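Local coordinates for protein sorbitol dehydrogenase (Gluconobacter oxydans, PDB 5ITG) that is a D-sorbitol dehydrogenase, which probably oxidises the polyol to L-sorbose with NADP as hydride acceptor, at residues Tyr82-Thr87 against Val228-Pro233; Pro254-Asp259 against Lys364-Gln369; Gly34-Ala39 against Ser127-Glu132; Tyr44-Leu49 against Thr94-Gly99. One frame throughout, in Å; residues are numbered along the deposited sequence.

In the fold
Contacts 1, 2 and 4 are buried, while contact 3 is only partly so, and none lies out on the surface. All four reach the same mixed sheet of the Rossmann domain. Contacts 1 and 2 use its neighbouring strands 82-87 and 255-258, the centres of the two contacts about 7 Å apart, and contact 4 uses strand 93-106 on the other flank of 82-87. Contact 3 sits at the start of helix 35-39, beside the end of strand 125-128. The chemistry changes with place: a salt bridge in contact 1, apolar packing against the C-terminal domain in contact 2, a water link with light van der Waals contact in contact 3, and a carboxylate gripping a backbone amide in contact 4.

Contact 1. Residues Tyr82-Thr87 against Val228-Pro233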
loop_
_atom_site.group_PDB
_atom_site.type_symbol
_atom_site.label_atom_id
_atom_site.label_comp_id
_atom_site.label_asym_id
_atom_site.label_seq_id
_atom_site.Cartn_x
_atom_site.Cartn_y
_atom_site.Cartn_z
ATOM N N TYR A 82 -8.191 20.256 -3.280
ATOM C CA TYR A 82 -6.779 20.193 -2.911
ATOM C C TYR A 82 -5.943 19.939 -4.155
ATOM O O TYR A 82 -6.461 19.487 -5.179
ATOM C CB TYR A 82 -6.521 19.093 -1.874
ATOM C CG TYR A 82 -6.889 17.708 -2.336
ATOM C CD1 TYR A 82 -8.198 17.241 -2.230
ATOM C CD2 TYR A 82 -5.933 16.865 -2.900
ATOM C CE1 TYR A 82 -8.550 15.964 -2.675
ATOM C CE2 TYR A 82 -6.271 15.590 -3.348
ATOM C CZ TYR A 82 -7.581 15.147 -3.232
ATOM O OH TYR A 82 -7.922 13.891 -3.679
ATOM N N SER A 83 -4.653 20.239 -4.082
ATOM C CA SER A 83 -3.794 20.035 -5.238
ATOM C C SER A 83 -2.965 18.770 -5.123
ATOM O O SER A 83 -2.480 18.415 -4.051
ATOM C CB SER A 83 -2.861 21.229 -5.442
ATOM O OG SER A 83 -1.912 21.318 -4.400
ATOM N N LEU A 84 -2.812 18.092 -6.247
ATOM C CA LEU A 84 -2.033 16.873 -6.295
ATOM C C LEU A 84 -0.953 17.023 -7.342
ATOM O O LEU A 84 -1.244 17.177 -8.527
ATOM C CB LEU A 84 -2.917 15.671 -6.647
ATOM C CG LEU A 84 -2.153 14.367 -6.934
ATOM C CD1 LEU A 84 -1.303 13.991 -5.727
ATOM C CD2 LEU A 84 -3.140 13.248 -7.265
ATOM N N THR A 85 0.296 17.005 -6.892
ATOM C CA THR A 85 1.429 17.097 -7.796
ATOM C C THR A 85 1.855 15.657 -8.076
ATOM O O THR A 85 1.925 14.841 -7.157
ATOM C CB THR A 85 2.605 17.851 -7.147
ATOM O OG1 THR A 85 2.192 19.181 -6.812
ATOM C CG2 THR A 85 3.794 17.922 -8.104
ATOM N N GLU A 86 2.103 15.349 -9.346
ATOM C CA GLU A 86 2.542 14.020 -9.758
ATOM C C GLU A 86 3.937 14.162 -10.361
ATOM O O GLU A 86 4.121 14.854 -11.359
ATOM C CB GLU A 86 1.566 13.446 -10.782
ATOM C CG GLU A 86 0.217 13.098 -10.176
ATOM C CD GLU A 86 -0.846 12.821 -11.216
ATOM O OE1 GLU A 86 -1.439 13.791 -11.735
ATOM O OE2 GLU A 86 -1.087 11.634 -11.521
ATOM N N THR A 87 4.915 13.510 -9.743
ATOM C CA THR A 87 6.302 13.601 -10.195
ATOM C C THR A 87 6.842 12.323 -10.829
ATOM O O THR A 87 6.841 11.264 -10.206
ATOM C CB THR A 87 7.209 13.990 -9.024
ATOM O OG1 THR A 87 6.710 15.194 -8.426
ATOM C CG2 THR A 87 8.637 14.215 -9.504
ATOM N N VAL A 228 -3.390 -2.315 -4.433
ATOM C CA VAL A 228 -3.162 -0.899 -4.691
ATOM C C VAL A 228 -1.693 -0.508 -4.554
ATOM O O VAL A 228 -0.960 -1.083 -3.753
ATOM C CB VAL A 228 -3.995 -0.039 -3.723
ATOM C CG1 VAL A 228 -5.480 -0.417 -3.841
ATOM C CG2 VAL A 228 -3.506 -0.248 -2.285
ATOM N N ASP A 229 -1.265 0.467 -5.352
ATOM C CA ASP A 229 0.117 0.928 -5.297
ATOM C C ASP A 229 0.101 2.467 -5.228
ATOM O O ASP A 229 -0.880 3.067 -4.794
ATOM C CB ASP A 229 0.886 0.440 -6.535
ATOM C CG ASP A 229 2.339 0.055 -6.226
ATOM O OD1 ASP A 229 2.903 0.553 -5.228
ATOM O OD2 ASP A 229 2.929 -0.737 -6.997
ATOM N N ARG A 230 1.197 3.083 -5.631
ATOM C CA ARG A 230 1.396 4.536 -5.659
ATOM C C ARG A 230 1.983 5.171 -4.413
ATOM O O ARG A 230 1.290 5.443 -3.425
ATOM C CB ARG A 230 0.130 5.307 -6.053
ATOM C CG ARG A 230 0.492 6.754 -6.393
ATOM C CD ARG A 230 -0.610 7.551 -7.063
ATOM N NE ARG A 230 -0.054 8.318 -8.173
ATOM C CZ ARG A 230 -0.746 9.145 -8.950
ATOM N NH1 ARG A 230 -2.041 9.340 -8.747
ATOM N NH2 ARG A 230 -0.138 9.760 -9.952
ATOM N N ILE A 231 3.282 5.418 -4.483
ATOM C CA ILE A 231 4.003 6.034 -3.384
ATOM C C ILE A 231 3.491 7.454 -3.208
ATOM O O ILE A 231 3.506 8.252 -4.145
ATOM C CB ILE A 231 5.513 6.070 -3.672
ATOM C CG1 ILE A 231 6.012 4.657 -4.006
ATOM C CG2 ILE A 231 6.259 6.652 -2.478
ATOM C CD1 ILE A 231 5.708 3.623 -2.949
ATOM N N THR A 232 3.029 7.753 -1.999
ATOM C CA THR A 232 2.497 9.064 -1.654
ATOM C C THR A 232 3.056 9.357 -0.265
ATOM O O THR A 232 2.424 9.046 0.742
ATOM C CB THR A 232 0.962 9.023 -1.603
ATOM O OG1 THR A 232 0.474 8.431 -2.815
ATOM C CG2 THR A 232 0.389 10.432 -1.460
ATOM N N PRO A 233 4.258 9.953 -0.205
ATOM C CA PRO A 233 4.989 10.312 1.018
ATOM C C PRO A 233 4.270 11.263 1.964
ATOM O O PRO A 233 3.352 11.982 1.570
ATOM C CB PRO A 233 6.284 10.932 0.484
ATOM C CG PRO A 233 6.431 10.327 -0.885
ATOM C CD PRO A 233 5.011 10.380 -1.395
#
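Arg230 carries its CG opposite the backbone nitrogen (chi1 -166°), which sends the side chain out of the loop toward strand 82-87, and a bend at chi3 then swings the guanidinium round to meet Glu86. On the strand side, Glu86 sets CG beside its backbone N; its CB bond does not aim at the loop, but the extended chain beyond CG brings the carboxylate across. The two side chains cross at about a right angle and join in a salt bridge, Arg230 NH2 to Glu86 OE2 at 2.6 Å. The bond is nearly straight, 164° at the hydrogen, and OE2 sits at the guanidinium edge, in its plane, offering its anti lone pair. That lone pair, turned from OE1, and the 75° between the carboxylate and guanidinium planes go with a one-oxygen bridge, not a paired, side-by-side one. The methylene of Glu86 also leans on the same nitrogen, CG lying 3.4 Å from Arg230 NH2, while Leu84 CD2 comes up obliquely to 4.3 Å from Arg230 NH1. The other guanidinium nitrogens are tied down too: NH1 to Ala39 O and NE to Glu258 O. An alanine in place of Glu86 takes away the carboxylate and would probably leave Arg230 with its charge less well balanced and a gap beside NH2. Strand 82-87 runs between antiparallel 93-106 and parallel 255-258, and the loop 228-233, on its way from strand 226-228 to helix 237-247, passes beside helix 35-39, where Leu84 and Thr232 both touch Ala39.

Contact 2. Residues Pro254-Asp259 against Lys364-Gln369; sequences PLVAED and KAMSDQ
Met366, present as selenomethionine, lays its side chain along the backbone of strand 255-258. Its CG rests on Glu258 CB at 3.8 Å, and its SE hangs over the strand backbone, 3.8 Å from Glu258 N. The terminal CE reaches on to Ala257 C at 4.1 Å and ends near Val256, with CG2 at 4.3 Å. Bends at chi2 (-62°) and chi3 fold the chain so that it follows the strand from Glu258 to Val256. No hydrogen bond crosses here; the join is van der Waals contact, with the methyl of Val256 and the CB of Glu258 as the main side-chain surfaces. This is a seam between domains: strand 255-258 belongs to the Rossmann sheet, pairing in parallel with 82-87, whereas 364-369 is a loop of the helical C-terminal domain, between helices 350-361 and 370-374. Farther out, the Glu258 carboxylate is occupied by other partners: OE2 makes a salt bridge to Arg360, a second link between the two domains, and accepts the backbone N-H of Ile231, whose side chain also touches Met366. On the loop side, Asp318 holds both Lys364 NZ and Ser367 OG, Asp368 pairs with Arg372, and Gln369 stands at the N-cap of helix 370-374.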
loop_
_atom_site.group_PDB
_atom_site.type_symbol
_atom_site.label_atom_id
_atom_site.label_comp_id
_atom_site.label_asym_id
_atom_site.label_seq_id
_atom_site.Cartn_x
_atom_site.Cartn_y
_atom_site.Cartn_z
ATOM N N PRO A 254 -1.678 20.435 0.352
ATOM C CA PRO A 254 -1.022 19.943 -0.860
ATOM C C PRO A 254 -0.362 18.593 -0.626
ATOM O O PRO A 254 0.091 18.305 0.476
ATOM C CB PRO A 254 0.011 21.022 -1.139
ATOM C CG PRO A 254 0.482 21.340 0.244
ATOM C CD PRO A 254 -0.829 21.433 1.030
ATOM N N LEU A 255 -0.316 17.765 -1.662
ATOM C CA LEU A 255 0.335 16.468 -1.547
ATOM C C LEU A 255 0.967 16.125 -2.888
ATOM O O LEU A 255 0.645 16.730 -3.921
ATOM C CB LEU A 255 -0.653 15.375 -1.107
ATOM C CG LEU A 255 -1.667 14.786 -2.088
ATOM C CD1 LEU A 255 -2.394 13.633 -1.409
ATOM C CD2 LEU A 255 -2.649 15.847 -2.542
ATOM N N VAL A 256 1.877 15.159 -2.862
ATOM C CA VAL A 256 2.586 14.748 -4.061
ATOM C C VAL A 256 2.673 13.223 -4.126
ATOM O O VAL A 256 2.694 12.549 -3.104
ATOM C CB VAL A 256 4.005 15.379 -4.071
ATOM C CG1 VAL A 256 4.733 15.045 -2.781
ATOM C CG2 VAL A 256 4.794 14.906 -5.278
ATOM N N ALA A 257 2.699 12.690 -5.338
ATOM C CA ALA A 257 2.780 11.247 -5.530
ATOM C C ALA A 257 3.590 10.981 -6.785
ATOM O O ALA A 257 3.774 11.881 -7.605
ATOM C CB ALA A 257 1.381 10.656 -5.677
ATOM N N GLU A 258 4.079 9.749 -6.929
ATOM C CA GLU A 258 4.846 9.383 -8.115
ATOM C C GLU A 258 3.842 9.323 -9.260
ATOM O O GLU A 258 2.642 9.139 -9.032
ATOM C CB GLU A 258 5.517 8.011 -7.927
ATOM C CG GLU A 258 4.545 6.848 -7.794
ATOM C CD GLU A 258 5.241 5.511 -7.584
ATOM O OE1 GLU A 258 6.362 5.322 -8.107
ATOM O OE2 GLU A 258 4.657 4.638 -6.908
ATOM N N ASP A 259 4.317 9.490 -10.486
ATOM C CA ASP A 259 3.418 9.438 -11.626
ATOM C C ASP A 259 2.823 8.038 -11.773
ATOM O O ASP A 259 1.678 7.894 -12.202
ATOM C CB ASP A 259 4.152 9.855 -12.911
ATOM C CG ASP A 259 5.274 8.915 -13.277
ATOM O OD1 ASP A 259 6.037 8.513 -12.376
ATOM O OD2 ASP A 259 5.405 8.590 -14.479
ATOM N N LYS A 364 13.989 9.991 -8.021
ATOM C CA LYS A 364 14.671 10.642 -6.909
ATOM C C LYS A 364 13.742 11.281 -5.870
ATOM O O LYS A 364 14.016 11.223 -4.667
ATOM C CB LYS A 364 15.684 11.672 -7.438
ATOM C CG LYS A 364 16.762 11.046 -8.319
ATOM C CD LYS A 364 17.894 12.021 -8.637
ATOM C CE LYS A 364 18.817 12.240 -7.438
ATOM N NZ LYS A 364 19.674 11.051 -7.139
ATOM N N ALA A 365 12.639 11.871 -6.313
ATOM C CA ALA A 365 11.710 12.502 -5.373
ATOM C C ALA A 365 11.085 11.494 -4.402
ATOM O O ALA A 365 10.715 11.850 -3.286
ATOM C CB ALA A 365 10.608 13.233 -6.141
HETATM N N MSE A 366 10.976 10.239 -4.830
HETATM C CA MSE A 366 10.371 9.184 -4.014
HETATM C C MSE A 366 11.373 8.389 -3.194
HETATM O O MSE A 366 11.020 7.797 -2.177
HETATM C CB MSE A 366 9.610 8.193 -4.903
HETATM C CG MSE A 366 8.489 8.796 -5.724
HETATM SE SE MSE A 366 7.112 9.558 -4.619
HETATM C CE MSE A 366 7.344 11.412 -5.096
ATOM N N SER A 367 12.618 8.366 -3.654
ATOM C CA SER A 367 13.677 7.613 -2.995
ATOM C C SER A 367 13.599 7.513 -1.473
ATOM O O SER A 367 13.490 8.508 -0.762
ATOM C CB SER A 367 15.044 8.165 -3.394
ATOM O OG SER A 367 16.066 7.300 -2.935
ATOM N N ASP A 368 13.664 6.280 -0.992
ATOM C CA ASP A 368 13.623 5.991 0.424
ATOM C C ASP A 368 15.028 5.557 0.816
ATOM O O ASP A 368 15.905 5.442 -0.044
ATOM C CB ASP A 368 12.609 4.873 0.686
ATOM C CG ASP A 368 12.482 4.526 2.159
ATOM O OD1 ASP A 368 12.470 5.453 2.997
ATOM O OD2 ASP A 368 12.378 3.325 2.479
ATOM N N GLN A 369 15.253 5.334 2.107
ATOM C CA GLN A 369 16.563 4.904 2.571
ATOM C C GLN A 369 16.703 3.395 2.425
ATOM O O GLN A 369 15.761 2.646 2.672
ATOM C CB GLN A 369 16.776 5.303 4.034
ATOM C CG GLN A 369 16.946 6.803 4.265
ATOM C CD GLN A 369 15.724 7.594 3.853
ATOM O OE1 GLN A 369 14.616 7.344 4.337
ATOM N NE2 GLN A 369 15.916 8.562 2.956
#

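Contact 3. Residues Gly34-Ala39 against Ser127-Glu132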
loop_
_atom_site.group_PDB
_atom_site.type_symbol
_atom_site.label_atom_id
_atom_site.label_comp_id
_atom_site.label_asym_id
_atom_site.label_seq_id
_atom_site.Cartn_x
_atom_site.Cartn_y
_atom_site.Cartn_z
ATOM N N GLY A 34 -6.764 10.075 4.213
ATOM C CA GLY A 34 -5.331 10.288 4.274
ATOM C C GLY A 34 -4.763 10.564 2.896
ATOM O O GLY A 34 -5.490 10.552 1.895
ATOM N N ASN A 35 -3.456 10.797 2.838
ATOM C CA ASN A 35 -2.790 11.103 1.587
ATOM C C ASN A 35 -2.949 10.050 0.500
ATOM O O ASN A 35 -3.181 10.389 -0.655
ATOM C CB ASN A 35 -1.301 11.338 1.819
ATOM C CG ASN A 35 -1.035 12.467 2.780
ATOM O OD1 ASN A 35 -1.743 13.472 2.780
ATOM N ND2 ASN A 35 0.001 12.314 3.601
ATOM N N PHE A 36 -2.814 8.778 0.861
ATOM C CA PHE A 36 -2.930 7.724 -0.135
ATOM C C PHE A 36 -4.287 7.760 -0.833
ATOM O O PHE A 36 -4.365 7.686 -2.066
ATOM C CB PHE A 36 -2.714 6.351 0.501
ATOM C CG PHE A 36 -2.725 5.231 -0.496
ATOM C CD1 PHE A 36 -1.748 5.162 -1.484
ATOM C CD2 PHE A 36 -3.730 4.273 -0.481
ATOM C CE1 PHE A 36 -1.777 4.151 -2.445
ATOM C CE2 PHE A 36 -3.768 3.259 -1.437
ATOM C CZ PHE A 36 -2.791 3.200 -2.420
ATOM N N PHE A 37 -5.349 7.864 -0.041
ATOM C CA PHE A 37 -6.711 7.925 -0.570
ATOM C C PHE A 37 -6.837 9.082 -1.553
ATOM O O PHE A 37 -7.351 8.929 -2.659
ATOM C CB PHE A 37 -7.726 8.133 0.567
ATOM C CG PHE A 37 -9.006 8.796 0.116
ATOM C CD1 PHE A 37 -9.938 8.096 -0.641
ATOM C CD2 PHE A 37 -9.238 10.145 0.381
ATOM C CE1 PHE A 37 -11.085 8.732 -1.135
ATOM C CE2 PHE A 37 -10.384 10.792 -0.111
ATOM C CZ PHE A 37 -11.306 10.083 -0.869
ATOM N N ARG A 38 -6.359 10.246 -1.134
ATOM C CA ARG A 38 -6.449 11.445 -1.952
ATOM C C ARG A 38 -5.659 11.393 -3.264
ATOM O O ARG A 38 -6.016 12.078 -4.225
ATOM C CB ARG A 38 -6.019 12.643 -1.117
ATOM C CG ARG A 38 -6.914 12.876 0.089
ATOM C CD ARG A 38 -6.236 13.821 1.062
ATOM N NE ARG A 38 -5.965 15.091 0.414
ATOM C CZ ARG A 38 -4.993 15.928 0.759
ATOM N NH1 ARG A 38 -4.174 15.643 1.761
ATOM N NH2 ARG A 38 -4.845 17.058 0.085
ATOM N N ALA A 39 -4.605 10.578 -3.307
ATOM C CA ALA A 39 -3.770 10.459 -4.505
ATOM C C ALA A 39 -4.026 9.184 -5.302
ATOM O O ALA A 39 -3.506 9.019 -6.408
ATOM C CB ALA A 39 -2.292 10.530 -4.112
ATOM N N SER A 127 -15.806 2.981 1.033
ATOM C CA SER A 127 -14.389 2.635 0.977
ATOM C C SER A 127 -13.658 3.069 2.236
ATOM O O SER A 127 -14.218 3.784 3.069
ATOM C CB SER A 127 -13.738 3.253 -0.271
ATOM O OG SER A 127 -13.881 4.663 -0.310
HETATM N N MSE A 128 -12.412 2.628 2.387
HETATM C CA MSE A 128 -11.650 2.982 3.575
HETATM C C MSE A 128 -10.145 2.735 3.471
HETATM O O MSE A 128 -9.688 1.847 2.754
HETATM C CB MSE A 128 -12.196 2.193 4.769
HETATM C CG MSE A 128 -12.028 0.687 4.602
HETATM SE SE MSE A 128 -13.174 -0.377 5.742
HETATM C CE MSE A 128 -14.876 0.230 5.028
ATOM N N THR A 129 -9.387 3.558 4.188
ATOM C CA THR A 129 -7.940 3.436 4.295
ATOM C C THR A 129 -7.750 3.787 5.765
ATOM O O THR A 129 -7.679 4.963 6.131
ATOM C CB THR A 129 -7.147 4.433 3.380
ATOM O OG1 THR A 129 -7.702 5.750 3.473
ATOM C CG2 THR A 129 -7.169 3.964 1.912
ATOM N N ILE A 130 -7.700 2.756 6.607
ATOM C CA ILE A 130 -7.567 2.945 8.050
ATOM C C ILE A 130 -6.365 2.213 8.634
ATOM O O ILE A 130 -6.253 2.092 9.856
ATOM C CB ILE A 130 -8.827 2.428 8.778
ATOM C CG1 ILE A 130 -9.046 0.955 8.417
ATOM C CG2 ILE A 130 -10.043 3.252 8.385
ATOM C CD1 ILE A 130 -10.267 0.326 9.056
ATOM N N THR A 131 -5.484 1.732 7.757
ATOM C CA THR A 131 -4.280 0.981 8.126
ATOM C C THR A 131 -4.679 -0.393 8.643
ATOM O O THR A 131 -5.824 -0.601 9.038
ATOM C CB THR A 131 -3.439 1.683 9.230
ATOM O OG1 THR A 131 -4.061 1.497 10.509
ATOM C CG2 THR A 131 -3.301 3.170 8.936
ATOM N N GLU A 132 -3.735 -1.330 8.648
ATOM C CA GLU A 132 -4.027 -2.676 9.121
ATOM C C GLU A 132 -4.565 -2.704 10.544
ATOM O O GLU A 132 -5.542 -3.395 10.827
ATOM C CB GLU A 132 -2.789 -3.566 9.052
ATOM C CG GLU A 132 -3.052 -4.961 9.596
ATOM C CD GLU A 132 -1.868 -5.890 9.466
ATOM O OE1 GLU A 132 -0.785 -5.555 9.991
ATOM O OE2 GLU A 132 -2.023 -6.963 8.846
HETATM O O HOH W 1 -5.517 7.397 2.891
#
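Thr129 faces the first turn of helix 35-39 with both of its branches. The methyl, CG2, comes up near the plane of the Phe36 ring, 4.2 Å from CD2, and so meets the rim of the ring and not its face. The hydroxyl, OG1, swings the other way and lies 3.8 Å from the CB of Phe37. That division follows from the torsion: OG1 is wedged between the backbone N and the carbonyl carbon (chi1 46°), which leaves CG2 on the far side from the carbonyl carbon, beside N. The two phenylalanines diverge from the helix on different sides, Phe36 stacking on His40 and Phe37 on His30. Between the segments stands a water, 2.8 Å from Thr129 OG1; the water accepts from Phe37 N at 3.0 Å and, weakly, from Gly34 N. Gly34 is the N-cap, and its O receives Arg38 N to close the first turn. Strands 26-31 and 125-128 run parallel side by side, and the glycine-rich segment leading into the helix, past their C-terminal ends, is probably where the dinucleotide binds, as in other Rossmann folds. Thr129 OG1 also hydrogen-bonds His30 NE2, so the hydroxyl is fixed by a strand residue as well as by the water. Polar contact across the two segments therefore runs through water and not through a direct bond: both N-H groups point at the water, which relays them to Thr129 OG1, and the N-terminus of the short helix would probably polarise it.

Contact 4. Residues Tyr44-Leu49 against Thr94-Gly99; sequences YVEQIL and TVRVMG
Glu46 grips the backbone amide of Gly99 with its carboxylate. Gly99 N donates to OE2 at 2.9 Å, 158° at the hydrogen, meeting the oxygen on its syn side but 26° out of the carboxylate plane; its second bond, to OE1 at 3.3 Å, is weak. CG of Glu46 is anti to the backbone N (chi1 -178°), and a bend at chi2 turns the carboxylate to that amide. OE1 has a firmer partner in the hydroxyl of Tyr19. A water also bonds the carboxylate, donating to Glu46 OE2 at 2.6 Å and to Val97 O at 3.0 Å while it accepts from Arg96 NE at 2.7 Å, in the guanidinium plane. It thus bridges Arg96 and Glu46, which slide past each other in opposite directions; Arg96 NH2 lies 3.9 Å from Glu46 CG but 4.6 Å from Glu46 OE2, beyond a salt bridge. With an alanine at Glu46, the buried Gly99 N-H and the water would probably be left short of an acceptor, with a gap beside Arg96 NH2. Beyond the polar groups the contact becomes apolar: Met98, modelled as selenomethionine, brings SE to 4.1 Å from Glu46 CG, and its CE reaches the CB of the same residue. Helix 41-46, which carries Glu46, packs against strand 93-106 through Met98 on Ala42 and Phe43; that strand pairs antiparallel with 82-87, and parallel with 14-15 and 56-61.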
loop_
_atom_site.group_PDB
_atom_site.type_symbol
_atom_site.label_atom_id
_atom_site.label_comp_id
_atom_site.label_asym_id
_atom_site.label_seq_id
_atom_site.Cartn_x
_atom_site.Cartn_y
_atom_site.Cartn_z
ATOM N N TYR A 44 -8.499 8.093 -9.222
ATOM C CA TYR A 44 -9.194 7.321 -10.255
ATOM C C TYR A 44 -10.633 7.797 -10.446
ATOM O O TYR A 44 -11.116 7.906 -11.579
ATOM C CB TYR A 44 -9.179 5.825 -9.912
ATOM C CG TYR A 44 -7.836 5.163 -10.145
ATOM C CD1 TYR A 44 -7.423 4.809 -11.432
ATOM C CD2 TYR A 44 -6.973 4.902 -9.079
ATOM C CE1 TYR A 44 -6.179 4.207 -11.655
ATOM C CE2 TYR A 44 -5.725 4.303 -9.287
ATOM C CZ TYR A 44 -5.335 3.959 -10.574
ATOM O OH TYR A 44 -4.103 3.377 -10.774
ATOM N N VAL A 45 -11.318 8.088 -9.344
ATOM C CA VAL A 45 -12.691 8.556 -9.429
ATOM C C VAL A 45 -12.752 9.879 -10.190
ATOM O O VAL A 45 -13.662 10.107 -10.997
ATOM C CB VAL A 45 -13.303 8.722 -8.019
ATOM C CG1 VAL A 45 -14.640 9.451 -8.103
ATOM C CG2 VAL A 45 -13.498 7.345 -7.387
ATOM N N GLU A 46 -11.772 10.740 -9.941
ATOM C CA GLU A 46 -11.692 12.043 -10.591
ATOM C C GLU A 46 -11.733 11.906 -12.115
ATOM O O GLU A 46 -12.244 12.786 -12.812
ATOM C CB GLU A 46 -10.392 12.746 -10.184
ATOM C CG GLU A 46 -10.209 14.136 -10.773
ATOM C CD GLU A 46 -10.913 15.204 -9.962
ATOM O OE1 GLU A 46 -11.898 14.872 -9.270
ATOM O OE2 GLU A 46 -10.489 16.377 -10.022
ATOM N N GLN A 47 -11.204 10.795 -12.620
ATOM C CA GLN A 47 -11.142 10.550 -14.057
ATOM C C GLN A 47 -12.374 9.907 -14.689
ATOM O O GLN A 47 -12.427 9.749 -15.904
ATOM C CB GLN A 47 -9.911 9.706 -14.374
ATOM C CG GLN A 47 -8.608 10.349 -13.929
ATOM C CD GLN A 47 -7.443 9.385 -13.993
ATOM O OE1 GLN A 47 -7.040 8.952 -15.075
ATOM N NE2 GLN A 47 -6.900 9.031 -12.827
ATOM N N ILE A 48 -13.358 9.524 -13.883
ATOM C CA ILE A 48 -14.574 8.930 -14.435
ATOM C C ILE A 48 -15.804 9.756 -14.070
ATOM O O ILE A 48 -16.923 9.423 -14.457
ATOM C CB ILE A 48 -14.770 7.469 -13.946
ATOM C CG1 ILE A 48 -14.689 7.394 -12.420
ATOM C CG2 ILE A 48 -13.720 6.564 -14.577
ATOM C CD1 ILE A 48 -15.891 7.979 -11.700
ATOM N N LEU A 49 -15.589 10.841 -13.333
ATOM C CA LEU A 49 -16.679 11.709 -12.904
ATOM C C LEU A 49 -17.321 12.438 -14.089
ATOM O O LEU A 49 -18.476 12.861 -14.023
ATOM C CB LEU A 49 -16.153 12.718 -11.882
ATOM C CG LEU A 49 -16.885 12.814 -10.540
ATOM C CD1 LEU A 49 -17.238 11.432 -10.018
ATOM C CD2 LEU A 49 -16.001 13.551 -9.544
ATOM N N THR A 94 3.623 17.491 -12.675
ATOM C CA THR A 94 2.424 18.161 -13.161
ATOM C C THR A 94 1.553 18.336 -11.926
ATOM O O THR A 94 1.677 17.570 -10.968
ATOM C CB THR A 94 1.658 17.317 -14.191
ATOM O OG1 THR A 94 1.162 16.132 -13.560
ATOM C CG2 THR A 94 2.564 16.932 -15.355
ATOM N N VAL A 95 0.688 19.346 -11.928
ATOM C CA VAL A 95 -0.178 19.578 -10.778
ATOM C C VAL A 95 -1.623 19.815 -11.192
ATOM O O VAL A 95 -1.898 20.421 -12.231
ATOM C CB VAL A 95 0.325 20.771 -9.920
ATOM C CG1 VAL A 95 0.291 22.056 -10.724
ATOM C CG2 VAL A 95 -0.526 20.897 -8.664
ATOM N N ARG A 96 -2.546 19.318 -10.376
ATOM C CA ARG A 96 -3.966 19.458 -10.661
ATOM C C ARG A 96 -4.767 19.660 -9.382
ATOM O O ARG A 96 -4.351 19.240 -8.300
ATOM C CB ARG A 96 -4.475 18.212 -11.391
ATOM C CG ARG A 96 -4.368 16.923 -10.576
ATOM C CD ARG A 96 -4.727 15.719 -11.424
ATOM N NE ARG A 96 -6.050 15.870 -12.020
ATOM C CZ ARG A 96 -6.492 15.163 -13.054
ATOM N NH1 ARG A 96 -5.715 14.246 -13.617
ATOM N NH2 ARG A 96 -7.714 15.372 -13.525
ATOM N N VAL A 97 -5.912 20.322 -9.512
ATOM C CA VAL A 97 -6.790 20.562 -8.377
ATOM C C VAL A 97 -7.871 19.493 -8.458
ATOM O O VAL A 97 -8.614 19.415 -9.435
ATOM C CB VAL A 97 -7.422 21.973 -8.444
ATOM C CG1 VAL A 97 -8.367 22.186 -7.271
ATOM C CG2 VAL A 97 -6.325 23.021 -8.428
HETATM N N MSE A 98 -7.937 18.665 -7.424
HETATM C CA MSE A 98 -8.879 17.558 -7.342
HETATM C C MSE A 98 -10.242 17.967 -6.786
HETATM O O MSE A 98 -10.317 18.639 -5.762
HETATM C CB MSE A 98 -8.281 16.473 -6.447
HETATM C CG MSE A 98 -6.902 16.004 -6.876
HETATM SE SE MSE A 98 -7.024 14.632 -8.211
HETATM C CE MSE A 98 -7.646 13.217 -7.047
ATOM N N GLY A 99 -11.315 17.533 -7.442
ATOM C CA GLY A 99 -12.645 17.881 -6.975
ATOM C C GLY A 99 -13.558 16.736 -6.555
ATOM O O GLY A 99 -14.681 16.977 -6.110
HETATM O O HOH W 2 -8.391 17.157 -11.432
#